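Local coordinates for protein apical membrane antigen AMA1 (Toxoplasma gondii ME49, PDB 4YIV) that takes part in host-cell invasion as a component of the moving junction, the ring formed between parasite and target cell membranes, at residues F224-F238 against T333-I346. Sequence-based numbering, arbitrary orientation.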
ATOM      1  N   PHE A 224      -9.368   7.069   3.580  1.00 22.38           N
ATOM      2  CA  PHE A 224      -8.249   6.164   3.883  1.00 20.29           C
ATOM      3  C   PHE A 224      -7.839   6.251   5.327  1.00 21.89           C
ATOM      4  O   PHE A 224      -7.226   5.329   5.868  1.00 21.07           O
ATOM      5  CB  PHE A 224      -7.032   6.479   2.950  1.00 22.99           C
ATOM      6  CG  PHE A 224      -6.237   7.706   3.362  1.00 22.41           C
ATOM      7  CD1 PHE A 224      -5.199   7.586   4.272  1.00 22.92           C
ATOM      8  CD2 PHE A 224      -6.521   8.971   2.832  1.00 20.31           C
ATOM      9  CE1 PHE A 224      -4.479   8.703   4.684  1.00 21.56           C
ATOM     10  CE2 PHE A 224      -5.805  10.092   3.240  1.00 22.96           C
ATOM     11  CZ  PHE A 224      -4.789   9.954   4.179  1.00 20.87           C
ATOM     12  N   ILE A 225      -8.122   7.394   5.961  1.00 20.52           N
ATOM     13  CA  ILE A 225      -7.684   7.629   7.335  1.00 21.62           C
ATOM     14  C   ILE A 225      -8.240   6.562   8.288  1.00 23.94           C
ATOM     15  O   ILE A 225      -7.557   6.089   9.202  1.00 26.51           O
ATOM     16  CB  ILE A 225      -8.118   9.063   7.791  1.00 22.55           C
ATOM     17  CG1 ILE A 225      -7.427  10.134   6.951  1.00 23.67           C
ATOM     18  CG2 ILE A 225      -7.770   9.314   9.252  1.00 30.62           C
ATOM     19  CD1 ILE A 225      -8.082  11.514   7.091  1.00 29.01           C
ATOM     20  N   SER A 226      -9.480   6.159   8.061  1.00 25.70           N
ATOM     21  CA  SER A 226     -10.135   5.150   8.909  1.00 27.89           C
ATOM     22  C   SER A 226     -10.262   3.772   8.255  1.00 28.76           C
ATOM     23  O   SER A 226     -10.486   2.783   8.940  1.00 27.54           O
ATOM     24  CB  SER A 226     -11.550   5.621   9.294  1.00 31.74           C
ATOM     25  OG  SER A 226     -12.389   5.689   8.136  1.00 33.55           O
ATOM     26  N   LYS A 227     -10.147   3.706   6.937  1.00 23.30           N
ATOM     27  CA  LYS A 227     -10.522   2.489   6.229  1.00 24.55           C
ATOM     28  C   LYS A 227      -9.345   1.650   5.792  1.00 28.33           C
ATOM     29  O   LYS A 227      -9.559   0.547   5.288  1.00 25.67           O
ATOM     30  CB  LYS A 227     -11.352   2.830   5.008  1.00 25.81           C
ATOM     31  CG  LYS A 227     -12.677   3.437   5.355  1.00 31.27           C
ATOM     32  CD  LYS A 227     -13.439   2.481   6.309  1.00 34.31           C
ATOM     33  CE  LYS A 227     -14.923   2.582   6.206  1.00 40.46           C
ATOM     34  NZ  LYS A 227     -15.559   1.452   7.013  1.00 48.82           N
ATOM     35  N   CYS A 228      -8.132   2.169   5.996  1.00 22.04           N
ATOM     36  CA  CYS A 228      -6.898   1.584   5.447  1.00 26.45           C
ATOM     37  C   CYS A 228      -5.890   1.341   6.584  1.00 23.75           C
ATOM     38  O   CYS A 228      -5.885   2.104   7.586  1.00 23.53           O
ATOM     39  CB  CYS A 228      -6.322   2.511   4.365  1.00 21.92           C
ATOM     40  SG  CYS A 228      -7.419   2.818   2.927  1.00 24.38           S
ATOM     41  N   PRO A 229      -5.098   0.237   6.499  1.00 21.28           N
ATOM     42  CA  PRO A 229      -4.203  -0.121   7.581  1.00 20.99           C
ATOM     43  C   PRO A 229      -2.882   0.611   7.401  1.00 23.42           C
ATOM     44  O   PRO A 229      -1.850   0.003   7.093  1.00 21.90           O
ATOM     45  CB  PRO A 229      -4.063  -1.631   7.432  1.00 22.94           C
ATOM     46  CG  PRO A 229      -4.090  -1.831   5.965  1.00 22.32           C
ATOM     47  CD  PRO A 229      -5.042  -0.781   5.418  1.00 20.29           C
ATOM     48  N   ASN A 230      -2.929   1.928   7.559  1.00 22.47           N
ATOM     49  CA  ASN A 230      -1.816   2.788   7.176  1.00 23.35           C
ATOM     50  C   ASN A 230      -0.520   2.513   7.913  1.00 22.53           C
ATOM     51  O   ASN A 230       0.569   2.553   7.323  1.00 20.76           O
ATOM     52  CB  ASN A 230      -2.194   4.255   7.385  1.00 21.99           C
ATOM     53  CG  ASN A 230      -3.355   4.679   6.499  1.00 24.82           C
ATOM     54  OD1 ASN A 230      -3.255   4.615   5.279  1.00 23.24           O
ATOM     55  ND2 ASN A 230      -4.467   5.085   7.105  1.00 23.64           N
ATOM     56  N   GLN A 231      -0.646   2.222   9.200  1.00 21.35           N
ATOM     57  CA  GLN A 231       0.501   1.929  10.056  1.00 23.19           C
ATOM     58  C   GLN A 231       0.581   0.472  10.538  1.00 23.76           C
ATOM     59  O   GLN A 231      -0.425  -0.235  10.642  1.00 23.89           O
ATOM     60  CB  GLN A 231       0.475   2.843  11.282  1.00 29.49           C
ATOM     61  CG  GLN A 231       1.271   4.141  11.102  1.00 27.39           C
ATOM     62  CD  GLN A 231       0.773   4.976   9.938  1.00 28.68           C
ATOM     63  OE1 GLN A 231       1.409   5.072   8.879  1.00 29.42           O
ATOM     64  NE2 GLN A 231      -0.385   5.562  10.120  1.00 23.97           N
ATOM     65  N   ALA A 232       1.798   0.037  10.808  1.00 19.84           N
ATOM     66  CA  ALA A 232       2.053  -1.225  11.513  1.00 23.23           C
ATOM     67  C   ALA A 232       1.339  -1.222  12.881  1.00 28.16           C
ATOM     68  O   ALA A 232       1.063  -0.165  13.464  1.00 25.88           O
ATOM     69  CB  ALA A 232       3.532  -1.421  11.691  1.00 22.87           C
ATOM     70  N   LEU A 233       1.016  -2.401  13.376  1.00 24.36           N
ATOM     71  CA  LEU A 233       0.312  -2.531  14.650  1.00 28.94           C
ATOM     72  C   LEU A 233       1.197  -3.267  15.640  1.00 29.97           C
ATOM     73  O   LEU A 233       1.413  -4.477  15.537  1.00 26.81           O
ATOM     74  CB  LEU A 233      -1.028  -3.262  14.460  1.00 26.46           C
ATOM     75  CG  LEU A 233      -1.826  -3.649  15.714  1.00 30.60           C
ATOM     76  CD1 LEU A 233      -2.368  -2.420  16.392  1.00 30.45           C
ATOM     77  CD2 LEU A 233      -2.973  -4.581  15.375  1.00 28.81           C
ATOM     78  N   ARG A 234       1.701  -2.519  16.614  1.00 31.07           N
ATOM     79  CA  ARG A 234       2.669  -3.042  17.563  1.00 31.09           C
ATOM     80  C   ARG A 234       1.951  -3.785  18.672  1.00 32.01           C
ATOM     81  O   ARG A 234       0.902  -3.328  19.119  1.00 31.82           O
ATOM     82  CB  ARG A 234       3.513  -1.893  18.154  1.00 42.78           C
ATOM     83  CG  ARG A 234       4.631  -2.350  19.061  1.00 42.32           C
ATOM     84  CD  ARG A 234       5.581  -1.213  19.412  1.00 45.75           C
ATOM     85  NE  ARG A 234       4.887  -0.117  20.082  1.00 65.15           N
ATOM     86  CZ  ARG A 234       4.827   0.059  21.402  1.00 70.97           C
ATOM     87  NH1 ARG A 234       5.437  -0.782  22.233  1.00 68.63           N
ATOM     88  NH2 ARG A 234       4.153   1.093  21.892  1.00 65.15           N
ATOM     89  N   GLY A 235       2.503  -4.923  19.099  1.00 33.26           N
ATOM     90  CA  GLY A 235       2.048  -5.608  20.305  1.00 35.30           C
ATOM     91  C   GLY A 235       0.873  -6.555  20.144  1.00 36.82           C
ATOM     92  O   GLY A 235       0.278  -7.019  21.123  1.00 34.05           O
ATOM     93  N   TYR A 236       0.533  -6.874  18.903  1.00 30.58           N
ATOM     94  CA  TYR A 236      -0.586  -7.773  18.638  1.00 30.26           C
ATOM     95  C   TYR A 236      -0.265  -8.613  17.400  1.00 32.62           C
ATOM     96  O   TYR A 236       0.412  -8.114  16.495  1.00 26.81           O
ATOM     97  CB  TYR A 236      -1.880  -7.001  18.406  1.00 34.03           C
ATOM     98  CG  TYR A 236      -2.444  -6.284  19.625  1.00 38.62           C
ATOM     99  CD1 TYR A 236      -3.342  -6.914  20.489  1.00 42.39           C
ATOM    100  CD2 TYR A 236      -2.107  -4.966  19.885  1.00 40.87           C
ATOM    101  CE1 TYR A 236      -3.869  -6.236  21.598  1.00 43.52           C
ATOM    102  CE2 TYR A 236      -2.629  -4.290  20.980  1.00 50.00           C
ATOM    103  CZ  TYR A 236      -3.503  -4.927  21.833  1.00 50.95           C
ATOM    104  OH  TYR A 236      -4.004  -4.235  22.913  1.00 55.50           O
ATOM    105  N   ARG A 237      -0.728  -9.870  17.408  1.00 29.56           N
ATOM    106  CA  ARG A 237      -0.753 -10.756  16.229  1.00 28.05           C
ATOM    107  C   ARG A 237      -2.119 -10.763  15.604  1.00 29.37           C
ATOM    108  O   ARG A 237      -3.129 -10.906  16.307  1.00 31.41           O
ATOM    109  CB  ARG A 237      -0.410 -12.191  16.603  1.00 28.60           C
ATOM    110  CG  ARG A 237       0.903 -12.377  17.259  1.00 29.91           C
ATOM    111  CD  ARG A 237       1.082 -13.861  17.625  1.00 29.46           C
ATOM    112  NE  ARG A 237       2.366 -14.118  18.265  1.00 34.83           N
ATOM    113  CZ  ARG A 237       2.865 -15.325  18.472  1.00 34.21           C
ATOM    114  NH1 ARG A 237       4.039 -15.444  19.060  1.00 36.75           N
ATOM    115  NH2 ARG A 237       2.205 -16.400  18.058  1.00 35.96           N
ATOM    116  N   PHE A 238      -2.164 -10.620  14.280  1.00 26.88           N
ATOM    117  CA  PHE A 238      -3.397 -10.772  13.552  1.00 27.11           C
ATOM    118  C   PHE A 238      -3.920 -12.187  13.795  1.00 28.89           C
ATOM    119  O   PHE A 238      -3.136 -13.125  13.940  1.00 27.30           O
ATOM    120  CB  PHE A 238      -3.191 -10.562  12.040  1.00 27.63           C
ATOM    121  CG  PHE A 238      -3.040  -9.138  11.611  1.00 25.53           C
ATOM    122  CD1 PHE A 238      -3.721  -8.108  12.238  1.00 27.63           C
ATOM    123  CD2 PHE A 238      -2.225  -8.834  10.524  1.00 24.50           C
ATOM    124  CE1 PHE A 238      -3.593  -6.806  11.792  1.00 27.32           C
ATOM    125  CE2 PHE A 238      -2.085  -7.515  10.076  1.00 26.01           C
ATOM    126  CZ  PHE A 238      -2.768  -6.511  10.698  1.00 25.64           C
ATOM    127  N   THR A 333       0.772  -5.100   7.005  1.00 21.77           N
ATOM    128  CA  THR A 333       0.092  -5.469   5.781  1.00 20.89           C
ATOM    129  C   THR A 333       0.856  -4.948   4.601  1.00 19.78           C
ATOM    130  O   THR A 333       1.749  -4.081   4.718  1.00 20.00           O
ATOM    131  CB  THR A 333      -1.362  -4.924   5.701  1.00 21.76           C
ATOM    132  OG1 THR A 333      -1.346  -3.540   5.355  1.00 21.31           O
ATOM    133  CG2 THR A 333      -2.073  -5.118   6.998  1.00 21.37           C
ATOM    134  N   ALA A 334       0.523  -5.505   3.436  1.00 21.35           N
ATOM    135  CA  ALA A 334       1.093  -5.061   2.195  1.00 19.33           C
ATOM    136  C   ALA A 334       0.888  -3.573   1.939  1.00 18.57           C
ATOM    137  O   ALA A 334       1.684  -2.922   1.226  1.00 17.19           O
ATOM    138  CB  ALA A 334       0.488  -5.916   1.028  1.00 17.17           C
ATOM    139  N   ALA A 335      -0.182  -3.011   2.503  1.00 17.13           N
ATOM    140  CA  ALA A 335      -0.522  -1.611   2.226  1.00 17.55           C
ATOM    141  C   ALA A 335       0.178  -0.617   3.162  1.00 18.17           C
ATOM    142  O   ALA A 335       0.440   0.526   2.769  1.00 18.55           O
ATOM    143  CB  ALA A 335      -2.035  -1.394   2.331  1.00 18.27           C
ATOM    144  N   GLY A 336       0.461  -1.045   4.385  1.00 20.35           N
ATOM    145  CA  GLY A 336       0.915  -0.121   5.404  1.00 19.91           C
ATOM    146  C   GLY A 336       2.406   0.125   5.514  1.00 21.64           C
ATOM    147  O   GLY A 336       3.219  -0.448   4.785  1.00 18.01           O
ATOM    148  N   SER A 337       2.757   0.949   6.508  1.00 19.02           N
ATOM    149  CA  SER A 337       4.118   1.431   6.707  1.00 22.30           C
ATOM    150  C   SER A 337       4.838   0.520   7.690  1.00 22.73           C
ATOM    151  O   SER A 337       4.209  -0.251   8.408  1.00 20.57           O
ATOM    152  CB  SER A 337       4.131   2.875   7.252  1.00 23.05           C
ATOM    153  OG  SER A 337       3.552   2.896   8.549  1.00 24.47           O
ATOM    154  N   LEU A 338       6.164   0.617   7.722  1.00 23.03           N
ATOM    155  CA  LEU A 338       6.958  -0.105   8.703  1.00 21.10           C
ATOM    156  C   LEU A 338       6.702   0.452  10.083  1.00 24.36           C
ATOM    157  O   LEU A 338       6.533  -0.301  11.057  1.00 24.85           O
ATOM    158  CB  LEU A 338       8.450  -0.010   8.350  1.00 22.14           C
ATOM    159  CG  LEU A 338       9.459  -0.631   9.304  1.00 24.42           C
ATOM    160  CD1 LEU A 338       9.213  -2.086   9.534  1.00 24.83           C
ATOM    161  CD2 LEU A 338      10.816  -0.424   8.721  1.00 26.58           C
ATOM    162  N   SER A 339       6.658   1.779  10.170  1.00 25.11           N
ATOM    163  CA  SER A 339       6.437   2.430  11.456  1.00 29.29           C
ATOM    164  C   SER A 339       5.021   2.205  11.979  1.00 28.23           C
ATOM    165  O   SER A 339       4.052   2.178  11.205  1.00 25.12           O
ATOM    166  CB  SER A 339       6.698   3.942  11.365  1.00 28.41           C
ATOM    167  OG  SER A 339       6.563   4.491  12.671  1.00 32.39           O
ATOM    168  N   GLU A 340       4.905   2.010  13.289  1.00 24.67           N
ATOM    169  CA  GLU A 340       3.607   2.002  13.955  1.00 28.40           C
ATOM    170  C   GLU A 340       3.130   3.435  14.300  1.00 30.84           C
ATOM    171  O   GLU A 340       1.991   3.648  14.702  1.00 30.98           O
ATOM    172  CB  GLU A 340       3.641   1.107  15.216  1.00 36.27           C
ATOM    173  CG  GLU A 340       4.220   1.707  16.473  1.00 41.59           C
ATOM    174  CD  GLU A 340       5.726   1.637  16.536  1.00 49.47           C
ATOM    175  OE1 GLU A 340       6.368   1.502  15.467  1.00 39.94           O
ATOM    176  OE2 GLU A 340       6.265   1.704  17.667  1.00 61.03           O
ATOM    177  N   GLU A 341       3.976   4.423  14.082  1.00 28.71           N
ATOM    178  CA  GLU A 341       3.663   5.784  14.501  1.00 31.51           C
ATOM    179  C   GLU A 341       2.904   6.542  13.432  1.00 32.68           C
ATOM    180  O   GLU A 341       3.276   6.548  12.266  1.00 30.68           O
ATOM    181  CB  GLU A 341       4.950   6.545  14.842  1.00 34.57           C
ATOM    182  CG  GLU A 341       5.924   5.775  15.746  1.00 42.58           C
ATOM    183  CD  GLU A 341       5.929   6.222  17.226  1.00 62.91           C
ATOM    184  OE1 GLU A 341       6.245   7.408  17.509  1.00 72.23           O
ATOM    185  OE2 GLU A 341       5.653   5.374  18.116  1.00 62.51           O
ATOM    186  N   THR A 342       1.848   7.221  13.839  1.00 30.57           N
ATOM    187  CA  THR A 342       1.110   8.081  12.923  1.00 31.52           C
ATOM    188  C   THR A 342       1.897   9.325  12.537  1.00 31.56           C
ATOM    189  O   THR A 342       2.218  10.138  13.398  1.00 30.78           O
ATOM    190  CB  THR A 342      -0.225   8.525  13.552  1.00 34.33           C
ATOM    191  OG1 THR A 342      -0.953   7.377  14.004  1.00 36.80           O
ATOM    192  CG2 THR A 342      -1.069   9.276  12.565  1.00 33.22           C
ATOM    193  N   PRO A 343       2.156   9.522  11.238  1.00 27.15           N
ATOM    194  CA  PRO A 343       2.846  10.741  10.845  1.00 26.03           C
ATOM    195  C   PRO A 343       1.914  11.939  10.723  1.00 32.06           C
ATOM    196  O   PRO A 343       0.724  11.762  10.523  1.00 24.68           O
ATOM    197  CB  PRO A 343       3.404  10.400   9.477  1.00 29.11           C
ATOM    198  CG  PRO A 343       2.438   9.445   8.932  1.00 29.19           C
ATOM    199  CD  PRO A 343       1.884   8.654  10.073  1.00 27.95           C
ATOM    200  N   ASN A 344       2.461  13.148  10.783  1.00 33.43           N
ATOM    201  CA  ASN A 344       1.616  14.307  10.920  1.00 33.52           C
ATOM    202  C   ASN A 344       0.881  14.595   9.627  1.00 33.36           C
ATOM    203  O   ASN A 344      -0.152  15.263   9.635  1.00 32.44           O
ATOM    204  CB  ASN A 344       2.433  15.532  11.360  1.00 40.97           C
ATOM    205  CG  ASN A 344       3.577  15.841  10.421  1.00 46.86           C
ATOM    206  OD1 ASN A 344       3.634  15.338   9.295  1.00 49.20           O
ATOM    207  ND2 ASN A 344       4.512  16.669  10.883  1.00 60.19           N
ATOM    208  N   PHE A 345       1.385  14.086   8.503  1.00 29.36           N
ATOM    209  CA  PHE A 345       0.757  14.435   7.227  1.00 26.80           C
ATOM    210  C   PHE A 345      -0.492  13.605   6.902  1.00 24.03           C
ATOM    211  O   PHE A 345      -1.068  13.764   5.812  1.00 24.20           O
ATOM    212  CB  PHE A 345       1.751  14.337   6.065  1.00 30.04           C
ATOM    213  CG  PHE A 345       2.410  12.996   5.917  1.00 28.56           C
ATOM    214  CD1 PHE A 345       1.795  11.986   5.204  1.00 28.37           C
ATOM    215  CD2 PHE A 345       3.675  12.761   6.439  1.00 30.38           C
ATOM    216  CE1 PHE A 345       2.421  10.757   5.022  1.00 25.35           C
ATOM    217  CE2 PHE A 345       4.297  11.524   6.258  1.00 29.61           C
ATOM    218  CZ  PHE A 345       3.663  10.533   5.553  1.00 27.34           C
ATOM    219  N   ILE A 346      -0.920  12.746   7.827  1.00 21.59           N
ATOM    220  CA  ILE A 346      -2.269  12.160   7.753  1.00 25.62           C
ATOM    221  C   ILE A 346      -3.123  12.489   8.995  1.00 22.86           C
ATOM    222  O   ILE A 346      -4.102  11.825   9.265  1.00 24.92           O
ATOM    223  CB  ILE A 346      -2.228  10.607   7.564  1.00 22.15           C
ATOM    224  CG1 ILE A 346      -1.669   9.893   8.793  1.00 25.39           C
ATOM    225  CG2 ILE A 346      -1.429  10.251   6.308  1.00 24.97           C
ATOM    226  CD1 ILE A 346      -2.028   8.408   8.815  1.00 26.11           C
TER
HETATM  227  O   HOH W   1      -0.533  -2.115   7.699  1.00 22.14           O
HETATM  228  O   HOH W   2      -0.151   1.505  14.975  1.00 41.88           O
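A232 N donates to S339 O (3.1 Å) and S337 N to N230 O (2.8 Å), tying the loop 228-232, between helix 224-227 and edge strand 233-234, to the loop that leaves strand 329-333 in this PAN-fold ectodomain of AMA1. Neither donor lies in the plane of its carbonyl; A232 N stands 37° above that of S339. S339 O also accepts from S337 OG, in the carbonyl plane and on a lone pair, so this one oxygen joins its own loop to the other segment. Q231, its chain bent at chi2, lays CG against E341 O (3.3 Å) and S339 O. A water donates to both A232 O and E340 O. E340 CG sits between its own N and carbonyl carbon (chi1 81°), and a bend at chi2 brings OE2 obliquely to R234 NE, whose chain bends at chi3, in a salt bridge of 3.3 Å with guanidinium and carboxylate planes 53° apart. At the helix, I346 CG2 meets the F224 ring at its edge, in plane, nearest CE1 (3.8 Å). Behind these, N230 ND2 donates to F224 O, N230 OD1 accepts from W62 NE1, and C228 is disulfide-bonded to C59. At the other end the P229 ring crosses T333 at about a right angle, CG to OG1 3.3 Å. T333 OG1 accepts from A335 N (3.1 Å), an ST turn, and from G336 N (3.2 Å), the ST motif.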